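Local coordinates for protein SusD homolog (Bacteroides thetaiotaomicron, PDB 3SGH) that probably binds glycans at the outer-membrane surface as a SusD-like lipoprotein and presents them to a partner transporter for uptake, at residues A[168-171]-A[172-175]; A[84-87]-A[88-92]; A[315-318]-A[319-323]; A[235-239]-A[240-244]. One frame throughout, in Å; residues are numbered along the deposited sequence.

Contact 1: A[168-171]-A[172-175]; sequences QDLA and VVDQ
The carbonyl oxygen of Leu170 takes two backbone donors as the short helix 168-171 runs out into loop. Val173 N reaches it over 3.2 Å with an N-H...O angle of 158°, coming from above the carbonyl plane. Asp174 N lies 3.1 Å from the same Leu170 O but is badly bent, so this second bond is weak. The bond from Val173 spans three residues, as in a 3-10 turn, and the Asp174 side chain comes to lie across that of Leu170. A chi1 of 178° takes the Asp174 carboxylate away from its own N and toward backbone donors further on. OD1 takes Phe176 N, closing an Asx turn, and Tyr177 N, while OD2 takes Gly179 N and the indole Trp184 NE1. This buried carboxylate, probably charged, thus has four N-H donors, and Asp174 CB packs on Leu170 CG at 4.0 Å. Farther out, Val172 rests CG2 against Gln168 O at 3.6 Å. Val173 CG2 lies 3.6 Å from Leu170 O. Around this turn, Leu170 packs on Leu21 of helix 17-24 and on Val100 and Met104 of helix 100-120. Val173 also meets helix 17-24, and Gln175 bonds to Asp229 of strand 227-229.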
loop_
_atom_site.group_PDB
_atom_site.type_symbol
_atom_site.label_atom_id
_atom_site.label_comp_id
_atom_site.label_asym_id
_atom_site.label_seq_id
_atom_site.Cartn_x
_atom_site.Cartn_y
_atom_site.Cartn_z
ATOM N N GLN A 168 -12.488 13.155 23.932
ATOM C CA GLN A 168 -13.116 12.089 24.703
ATOM C C GLN A 168 -14.165 11.320 23.888
ATOM O O GLN A 168 -14.310 10.123 24.098
ATOM C CB GLN A 168 -13.725 12.623 26.002
ATOM C CG GLN A 168 -12.719 13.300 26.957
ATOM C CD GLN A 168 -11.600 12.398 27.323
ATOM O OE1 GLN A 168 -11.794 11.351 27.963
ATOM N NE2 GLN A 168 -10.389 12.732 26.808
ATOM N N ASP A 169 -14.848 11.976 22.944
ATOM C CA ASP A 169 -15.799 11.249 22.043
ATOM C C ASP A 169 -15.069 10.204 21.189
ATOM O O ASP A 169 -15.480 9.044 21.044
ATOM C CB ASP A 169 -16.434 12.221 21.034
ATOM C CG ASP A 169 -17.382 13.203 21.682
ATOM O OD1 ASP A 169 -17.809 12.940 22.819
ATOM O OD2 ASP A 169 -17.691 14.244 21.033
ATOM N N LEU A 170 -13.955 10.642 20.632
ATOM C CA LEU A 170 -13.184 9.822 19.724
ATOM C C LEU A 170 -12.480 8.690 20.521
ATOM O O LEU A 170 -12.367 7.568 20.032
ATOM C CB LEU A 170 -12.222 10.708 18.956
ATOM C CG LEU A 170 -11.357 9.942 17.934
ATOM C CD1 LEU A 170 -12.201 9.157 16.923
ATOM C CD2 LEU A 170 -10.429 10.896 17.256
ATOM N N ALA A 171 -12.070 8.962 21.767
ATOM C CA ALA A 171 -11.341 7.951 22.593
ATOM C C ALA A 171 -12.101 6.606 22.780
ATOM O O ALA A 171 -11.515 5.518 22.835
ATOM C CB ALA A 171 -10.960 8.542 23.950
ATOM N N VAL A 172 -13.403 6.700 22.865
ATOM C CA VAL A 172 -14.264 5.544 23.134
ATOM C C VAL A 172 -14.115 4.468 22.070
ATOM O O VAL A 172 -14.271 3.280 22.384
ATOM C CB VAL A 172 -15.755 5.955 23.228
ATOM C CG1 VAL A 172 -16.650 4.711 23.455
ATOM C CG2 VAL A 172 -15.971 6.929 24.358
ATOM N N VAL A 173 -13.814 4.865 20.824
ATOM C CA VAL A 173 -13.820 3.934 19.698
ATOM C C VAL A 173 -12.476 3.824 18.921
ATOM O O VAL A 173 -12.320 2.970 18.023
ATOM C CB VAL A 173 -14.911 4.311 18.660
ATOM C CG1 VAL A 173 -16.313 4.272 19.327
ATOM C CG2 VAL A 173 -14.613 5.611 17.995
ATOM N N ASP A 174 -11.525 4.660 19.290
ATOM C CA ASP A 174 -10.287 4.822 18.522
ATOM C C ASP A 174 -9.181 3.907 19.032
ATOM O O ASP A 174 -8.409 4.302 19.902
ATOM C CB ASP A 174 -9.850 6.271 18.602
ATOM C CG ASP A 174 -8.537 6.557 17.884
ATOM O OD1 ASP A 174 -8.046 5.705 17.064
ATOM O OD2 ASP A 174 -8.006 7.687 18.124
ATOM N N GLN A 175 -9.030 2.739 18.400
ATOM C CA GLN A 175 -7.945 1.817 18.716
ATOM C C GLN A 175 -6.578 2.205 18.153
ATOM O O GLN A 175 -5.567 1.575 18.481
ATOM C CB GLN A 175 -8.291 0.402 18.242
ATOM C CG GLN A 175 -8.344 0.162 16.723
ATOM C CD GLN A 175 -9.716 0.303 16.108
ATOM O OE1 GLN A 175 -10.542 1.115 16.560
ATOM N NE2 GLN A 175 -9.968 -0.471 15.042
#

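Contact 2: A[84-87]-A[88-92]; sequences IYPS and FFLVE
Pro86 O is gripped by two donors in the first turn of helix 87-95: Leu90 N at 3.1 Å, almost straight, and Phe89 N at 3.0 Å, strongly bent and therefore weak. This is a short helix-loop-helix connection in the alpha-alpha superhelix, with a cis peptide before Pro86. Helix 75-84 ends, Tyr85 leaves helical geometry, and the next helix starts at once. Ile84 O bridges the break by accepting Phe88 N at 2.9 Å, and Val91 N to Ser87 O continues the ladder.

Aromatic side chains pack beside the corner. Tyr85 CG lies opposite the carbonyl carbon (chi1 -54°), which carries the ring alongside Phe89, and Tyr85 CD1 approaches Phe89 CE2 to 3.6 Å. Their planes are nearly parallel (28° apart), yet the rings are slid so far, with centroids 5.6 Å apart, that they barely overlap. Ile84 CG2 sits over the middle of one Tyr85 face, 3.6 Å above its plane. Tyr85 OH bonds to Arg109 NE of helix 100-120, and that same arginine makes a cation-pi contact with Phe88, so one side chain ties two rings of the corner to the neighbouring helix. Putting an alanine at Tyr85 would probably leave Arg109 without its hydroxyl partner and open a gap between Ile84 and Phe89. Leu90 and Val91 pack on Leu20 of helix 17-24, and Val91 also on Ala105. Within the new helix, Phe88 CD2 stands 3.7 Å above one face of the Phe89 ring, toward its rim, while Glu92 OE1 lies at that ring's edge, in its plane.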
loop_
_atom_site.group_PDB
_atom_site.type_symbol
_atom_site.label_atom_id
_atom_site.label_comp_id
_atom_site.label_asym_id
_atom_site.label_seq_id
_atom_site.Cartn_x
_atom_site.Cartn_y
_atom_site.Cartn_z
ATOM N N ILE A 84 -17.062 1.796 3.966
ATOM C CA ILE A 84 -17.200 3.236 3.969
ATOM C C ILE A 84 -18.657 3.673 3.883
ATOM O O ILE A 84 -19.043 4.650 4.529
ATOM C CB ILE A 84 -16.376 3.881 2.822
ATOM C CG1 ILE A 84 -14.869 3.582 3.051
ATOM C CG2 ILE A 84 -16.681 5.380 2.711
ATOM C CD1 ILE A 84 -14.313 4.032 4.465
ATOM N N TYR A 85 -19.462 2.948 3.105
ATOM C CA TYR A 85 -20.870 3.360 2.903
ATOM C C TYR A 85 -21.812 2.263 3.361
ATOM O O TYR A 85 -21.496 1.091 3.144
ATOM C CB TYR A 85 -21.118 3.665 1.433
ATOM C CG TYR A 85 -20.190 4.659 0.819
ATOM C CD1 TYR A 85 -20.364 6.039 1.013
ATOM C CD2 TYR A 85 -19.167 4.249 -0.022
ATOM C CE1 TYR A 85 -19.503 6.953 0.420
ATOM C CE2 TYR A 85 -18.311 5.194 -0.631
ATOM C CZ TYR A 85 -18.495 6.518 -0.398
ATOM O OH TYR A 85 -17.623 7.411 -0.968
ATOM N N PRO A 86 -22.980 2.621 3.959
ATOM C CA PRO A 86 -23.517 3.988 4.122
ATOM C C PRO A 86 -23.016 4.756 5.342
ATOM O O PRO A 86 -23.465 5.858 5.584
ATOM C CB PRO A 86 -25.050 3.744 4.214
ATOM C CG PRO A 86 -25.164 2.422 4.882
ATOM C CD PRO A 86 -24.012 1.598 4.297
ATOM N N SER A 87 -22.096 4.203 6.113
ATOM C CA SER A 87 -21.722 4.858 7.365
ATOM C C SER A 87 -21.261 6.292 7.164
ATOM O O SER A 87 -21.575 7.118 7.993
ATOM C CB SER A 87 -20.668 4.063 8.120
ATOM O OG SER A 87 -21.206 2.800 8.464
ATOM N N PHE A 88 -20.523 6.579 6.083
ATOM C CA PHE A 88 -20.061 7.936 5.851
ATOM C C PHE A 88 -21.234 8.940 5.857
ATOM O O PHE A 88 -21.178 10.017 6.504
ATOM C CB PHE A 88 -19.293 8.125 4.523
ATOM C CG PHE A 88 -18.955 9.531 4.301
ATOM C CD1 PHE A 88 -17.989 10.113 5.070
ATOM C CD2 PHE A 88 -19.679 10.319 3.425
ATOM C CE1 PHE A 88 -17.705 11.455 4.948
ATOM C CE2 PHE A 88 -19.419 11.648 3.295
ATOM C CZ PHE A 88 -18.429 12.230 4.068
ATOM N N PHE A 89 -22.298 8.601 5.131
ATOM C CA PHE A 89 -23.436 9.522 5.020
ATOM C C PHE A 89 -24.256 9.585 6.282
ATOM O O PHE A 89 -24.755 10.642 6.652
ATOM C CB PHE A 89 -24.332 9.180 3.838
ATOM C CG PHE A 89 -23.659 9.408 2.523
ATOM C CD1 PHE A 89 -23.211 10.667 2.180
ATOM C CD2 PHE A 89 -23.450 8.372 1.635
ATOM C CE1 PHE A 89 -22.573 10.901 0.964
ATOM C CE2 PHE A 89 -22.828 8.611 0.410
ATOM C CZ PHE A 89 -22.384 9.853 0.088
ATOM N N LEU A 90 -24.364 8.465 6.970
ATOM C CA LEU A 90 -25.009 8.451 8.270
ATOM C C LEU A 90 -24.273 9.351 9.269
ATOM O O LEU A 90 -24.922 10.091 10.030
ATOM C CB LEU A 90 -25.090 7.013 8.797
ATOM C CG LEU A 90 -26.052 6.082 8.053
ATOM C CD1 LEU A 90 -25.859 4.642 8.573
ATOM C CD2 LEU A 90 -27.515 6.477 8.208
ATOM N N VAL A 91 -22.939 9.330 9.246
ATOM C CA VAL A 91 -22.154 10.204 10.122
ATOM C C VAL A 91 -22.320 11.652 9.695
ATOM O O VAL A 91 -22.509 12.545 10.519
ATOM C CB VAL A 91 -20.657 9.844 10.176
ATOM C CG1 VAL A 91 -19.866 10.904 10.939
ATOM C CG2 VAL A 91 -20.467 8.424 10.812
ATOM N N GLU A 92 -22.233 11.890 8.406
ATOM C CA GLU A 92 -22.340 13.246 7.887
ATOM C C GLU A 92 -23.648 13.885 8.307
ATOM O O GLU A 92 -23.683 15.046 8.755
ATOM C CB GLU A 92 -22.234 13.216 6.357
ATOM C CG GLU A 92 -22.310 14.597 5.700
ATOM C CD GLU A 92 -21.820 14.581 4.249
ATOM O OE1 GLU A 92 -22.554 14.012 3.420
ATOM O OE2 GLU A 92 -20.695 15.094 3.957
#

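Contact 3: A[315-318]-A[319-323]; sequences PVMY and AAEAA
The flat carboxylate of Glu321 lays OE1 against CG of Met317 (selenomethionine in this crystal) at 3.7 Å, the two side chains crossing at about a right angle. Its other oxygen, OE2, makes a salt bridge to Arg194 NE. The second flat group, the Tyr318 ring, swings away from the following helix and gives its hydroxyl to Tyr419 O. Glu321 reaches back because its CG is anti to the backbone N (chi1 -171°) and the chain beyond is extended. A water bridges the strand end and the helix: it accepts from Tyr318 N at 2.8 Å and donates to Glu321 OE1 at 2.8 Å. The backbone closes the same turn, with Glu321 N on Tyr318 O at 3.0 Å, the donor standing 53° out of the carbonyl plane. Just upstream, Val316 and Met317 both face Ser227 in a classic beta bulge at the end of strand 314-317. Ala319 and Ala320 pack on Leu350 of helix 340-354. With Arg194 on OE2, and the water among the partners of OE1, the buried glutamate is likely to stay ionised, and the N-terminal turn of helix 319-331 would probably favour that negative charge.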
loop_
_atom_site.group_PDB
_atom_site.type_symbol
_atom_site.label_atom_id
_atom_site.label_comp_id
_atom_site.label_asym_id
_atom_site.label_seq_id
_atom_site.Cartn_x
_atom_site.Cartn_y
_atom_site.Cartn_z
ATOM N N PRO A 315 -0.497 -3.216 10.815
ATOM C CA PRO A 315 -0.030 -1.840 10.595
ATOM C C PRO A 315 -0.856 -1.065 9.579
ATOM O O PRO A 315 -1.461 -1.660 8.667
ATOM C CB PRO A 315 1.375 -2.016 10.045
ATOM C CG PRO A 315 1.365 -3.322 9.410
ATOM C CD PRO A 315 0.428 -4.199 10.197
ATOM N N VAL A 316 -0.911 0.251 9.753
ATOM C CA VAL A 316 -1.580 1.138 8.820
ATOM C C VAL A 316 -0.529 2.034 8.133
ATOM O O VAL A 316 -0.407 2.023 6.912
ATOM C CB VAL A 316 -2.648 1.988 9.466
ATOM C CG1 VAL A 316 -3.312 2.905 8.371
ATOM C CG2 VAL A 316 -3.697 1.100 10.220
HETATM N N MSE A 317 0.251 2.784 8.906
HETATM C CA MSE A 317 1.182 3.704 8.310
HETATM C C MSE A 317 2.301 3.982 9.273
HETATM O O MSE A 317 2.038 4.275 10.452
HETATM C CB MSE A 317 0.445 4.998 7.969
HETATM C CG MSE A 317 1.340 6.054 7.332
HETATM SE SE MSE A 317 0.331 7.771 7.142
HETATM C CE MSE A 317 -0.698 7.170 5.739
ATOM N N TYR A 318 3.532 3.910 8.792
ATOM C CA TYR A 318 4.707 4.048 9.631
ATOM C C TYR A 318 5.351 5.408 9.526
ATOM O O TYR A 318 5.357 6.024 8.460
ATOM C CB TYR A 318 5.762 3.033 9.219
ATOM C CG TYR A 318 5.417 1.567 9.363
ATOM C CD1 TYR A 318 5.171 0.996 10.587
ATOM C CD2 TYR A 318 5.319 0.766 8.265
ATOM C CE1 TYR A 318 4.901 -0.342 10.728
ATOM C CE2 TYR A 318 5.072 -0.606 8.410
ATOM C CZ TYR A 318 4.886 -1.154 9.632
ATOM O OH TYR A 318 4.638 -2.525 9.714
ATOM N N ALA A 319 5.953 5.857 10.633
ATOM C CA ALA A 319 6.638 7.138 10.651
ATOM C C ALA A 319 7.732 7.196 9.557
ATOM O O ALA A 319 7.965 8.265 8.960
ATOM C CB ALA A 319 7.218 7.441 12.043
ATOM N N ALA A 320 8.379 6.050 9.291
ATOM C CA ALA A 320 9.415 5.974 8.243
ATOM C C ALA A 320 8.908 6.472 6.884
ATOM O O ALA A 320 9.664 7.090 6.133
ATOM C CB ALA A 320 9.986 4.520 8.132
ATOM N N GLU A 321 7.635 6.215 6.563
ATOM C CA GLU A 321 7.093 6.597 5.255
ATOM C C GLU A 321 7.141 8.111 5.081
ATOM O O GLU A 321 7.442 8.589 3.983
ATOM C CB GLU A 321 5.657 6.098 5.073
ATOM C CG GLU A 321 5.166 6.294 3.651
ATOM C CD GLU A 321 3.734 5.829 3.385
ATOM O OE1 GLU A 321 3.143 5.166 4.257
ATOM O OE2 GLU A 321 3.243 6.083 2.252
ATOM N N ALA A 322 6.857 8.861 6.162
ATOM C CA ALA A 322 6.907 10.338 6.078
ATOM C C ALA A 322 8.298 10.855 5.757
ATOM O O ALA A 322 8.453 11.884 5.035
ATOM C CB ALA A 322 6.376 11.005 7.365
ATOM N N ALA A 323 9.316 10.179 6.274
ATOM C CA ALA A 323 10.698 10.574 6.000
ATOM C C ALA A 323 11.021 10.276 4.531
ATOM O O ALA A 323 11.576 11.113 3.822
ATOM C CB ALA A 323 11.639 9.861 6.919
HETATM O O HOH W 1 3.873 3.243 6.128
#

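Contact 4: A[235-239]-A[240-244]; sequences INENG and YAIVS
Asn238 caps helix 239-245: from the N-cap position its OD1 accepts Ala241 N at 2.8 Å, nearly in line with the side-chain C=O. This is the tight half of the contact. A chi1 of 69° sets CG between the backbone N and the carbonyl carbon, which swings the amide forward over the first turn, where Asn238 OD1 also comes within 3.5 Å of Ala241 CB. The other end of the amide is held as well, since ND2 donates to Leu312 O and Ile306 O; with OD1 and ND2 both committed, the amide is unlikely to flip. A leucine in place of Asn238 would probably leave Ala241 N without its cap and two loop carbonyls without a donor. Gly239 follows the cap. Its N is bonded to Gln314 OE1, and Gly239 O takes Val243 N at 2.9 Å in an almost straight bond (174°), beginning the regular ladder. Val243 CG2 presses close on that same Gly239 O, 3.3 Å away. The Tyr240 ring leads away from 235-239 and packs on Cys36 and Asn40 of helix 33-40 and on Pro420.

The looser side belongs to Glu237 and Ile242, both partly exposed. Here a carboxylate merely brushes a hydrocarbon end, the side chains crossing at about a right angle, with no polar bond between them. Ile242 CD1 lies 3.7 Å from Glu237 OE2 and 3.9 Å from Asn238 O.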
loop_
_atom_site.group_PDB
_atom_site.type_symbol
_atom_site.label_atom_id
_atom_site.label_comp_id
_atom_site.label_asym_id
_atom_site.label_seq_id
_atom_site.Cartn_x
_atom_site.Cartn_y
_atom_site.Cartn_z
ATOM N N ILE A 235 -11.384 -7.823 16.626
ATOM C CA ILE A 235 -11.271 -9.279 16.489
ATOM C C ILE A 235 -10.160 -9.810 17.419
ATOM O O ILE A 235 -10.184 -10.965 17.845
ATOM C CB ILE A 235 -10.984 -9.669 15.017
ATOM C CG1 ILE A 235 -12.057 -9.097 14.076
ATOM C CG2 ILE A 235 -10.841 -11.180 14.881
ATOM C CD1 ILE A 235 -11.617 -9.096 12.600
ATOM N N ASN A 236 -9.220 -8.929 17.758
ATOM C CA ASN A 236 -8.087 -9.222 18.659
ATOM C C ASN A 236 -7.184 -10.371 18.202
ATOM O O ASN A 236 -6.436 -10.986 18.989
ATOM C CB ASN A 236 -8.585 -9.348 20.093
ATOM C CG ASN A 236 -9.011 -7.976 20.652
ATOM O OD1 ASN A 236 -8.164 -7.104 20.956
ATOM N ND2 ASN A 236 -10.303 -7.777 20.750
ATOM N N GLU A 237 -7.276 -10.651 16.920
ATOM C CA GLU A 237 -6.343 -11.530 16.231
ATOM C C GLU A 237 -6.259 -11.104 14.783
ATOM O O GLU A 237 -7.267 -10.680 14.187
ATOM C CB GLU A 237 -6.704 -13.006 16.399
ATOM C CG GLU A 237 -8.001 -13.423 15.853
ATOM C CD GLU A 237 -8.292 -14.916 16.103
ATOM O OE1 GLU A 237 -8.608 -15.288 17.264
ATOM O OE2 GLU A 237 -8.203 -15.701 15.131
ATOM N N ASN A 238 -5.060 -11.194 14.198
ATOM C CA ASN A 238 -4.879 -10.602 12.899
ATOM C C ASN A 238 -5.245 -11.571 11.771
ATOM O O ASN A 238 -5.215 -12.793 11.934
ATOM C CB ASN A 238 -3.497 -9.946 12.732
ATOM C CG ASN A 238 -2.351 -10.951 12.678
ATOM O OD1 ASN A 238 -2.284 -11.721 11.730
ATOM N ND2 ASN A 238 -1.390 -10.878 13.645
ATOM N N GLY A 239 -5.634 -11.010 10.659
ATOM C CA GLY A 239 -6.014 -11.791 9.486
ATOM C C GLY A 239 -4.864 -12.487 8.816
ATOM O O GLY A 239 -5.057 -13.548 8.249
ATOM N N TYR A 240 -3.658 -11.918 8.900
ATOM C CA TYR A 240 -2.504 -12.554 8.258
ATOM C C TYR A 240 -2.257 -13.911 8.859
ATOM O O TYR A 240 -1.934 -14.842 8.129
ATOM C CB TYR A 240 -1.257 -11.707 8.367
ATOM C CG TYR A 240 -1.124 -10.495 7.441
ATOM C CD1 TYR A 240 -0.890 -10.624 6.084
ATOM C CD2 TYR A 240 -1.181 -9.200 7.973
ATOM C CE1 TYR A 240 -0.716 -9.564 5.283
ATOM C CE2 TYR A 240 -0.987 -8.099 7.162
ATOM C CZ TYR A 240 -0.739 -8.274 5.823
ATOM O OH TYR A 240 -0.518 -7.194 4.991
ATOM N N ALA A 241 -2.404 -14.030 10.176
ATOM C CA ALA A 241 -2.125 -15.306 10.830
ATOM C C ALA A 241 -3.135 -16.372 10.346
ATOM O O ALA A 241 -2.770 -17.538 10.153
ATOM C CB ALA A 241 -2.150 -15.164 12.311
ATOM N N ILE A 242 -4.380 -15.949 10.114
ATOM C CA ILE A 242 -5.403 -16.858 9.605
ATOM C C ILE A 242 -5.039 -17.264 8.135
ATOM O O ILE A 242 -4.978 -18.456 7.841
ATOM C CB ILE A 242 -6.830 -16.266 9.724
ATOM C CG1 ILE A 242 -7.169 -16.026 11.223
ATOM C CG2 ILE A 242 -7.868 -17.252 9.038
ATOM C CD1 ILE A 242 -8.374 -15.070 11.485
ATOM N N VAL A 243 -4.860 -16.294 7.239
ATOM C CA VAL A 243 -4.523 -16.579 5.838
ATOM C C VAL A 243 -3.254 -17.434 5.757
ATOM O O VAL A 243 -3.189 -18.444 5.035
ATOM C CB VAL A 243 -4.456 -15.296 5.020
ATOM C CG1 VAL A 243 -4.148 -15.584 3.541
ATOM C CG2 VAL A 243 -5.797 -14.526 5.155
ATOM N N SER A 244 -2.275 -17.098 6.588
ATOM C CA SER A 244 -0.986 -17.782 6.555
ATOM C C SER A 244 -1.105 -19.236 7.049
ATOM O O SER A 244 -0.350 -20.121 6.614
ATOM C CB SER A 244 0.031 -17.022 7.409
ATOM O OG SER A 244 1.301 -17.639 7.493
#

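In the fold
From the N terminus, contact 2 comes first, turning the chain from helix 75-84 into helix 87-95. Contact 1 then ends helix 168-171 and leads toward helix 181-198. Contact 4 opens helix 239-245, and contact 3 passes from strand 314-317 into helix 319-331. Each closes a local turn, and the four run in series without nesting or crossing. Contacts 1 and 2, centres 18 Å apart, both lean on helices 17-24 and 100-120. The small antiparallel sheet of 227-229 and 314-317 touches contacts 1, 3 and 4: contact 1 bonds to its first strand, contact 3 leaves its second, and contact 4 bonds to Gln314. The nearest atoms of contacts 3 and 4 are about 5 Å apart.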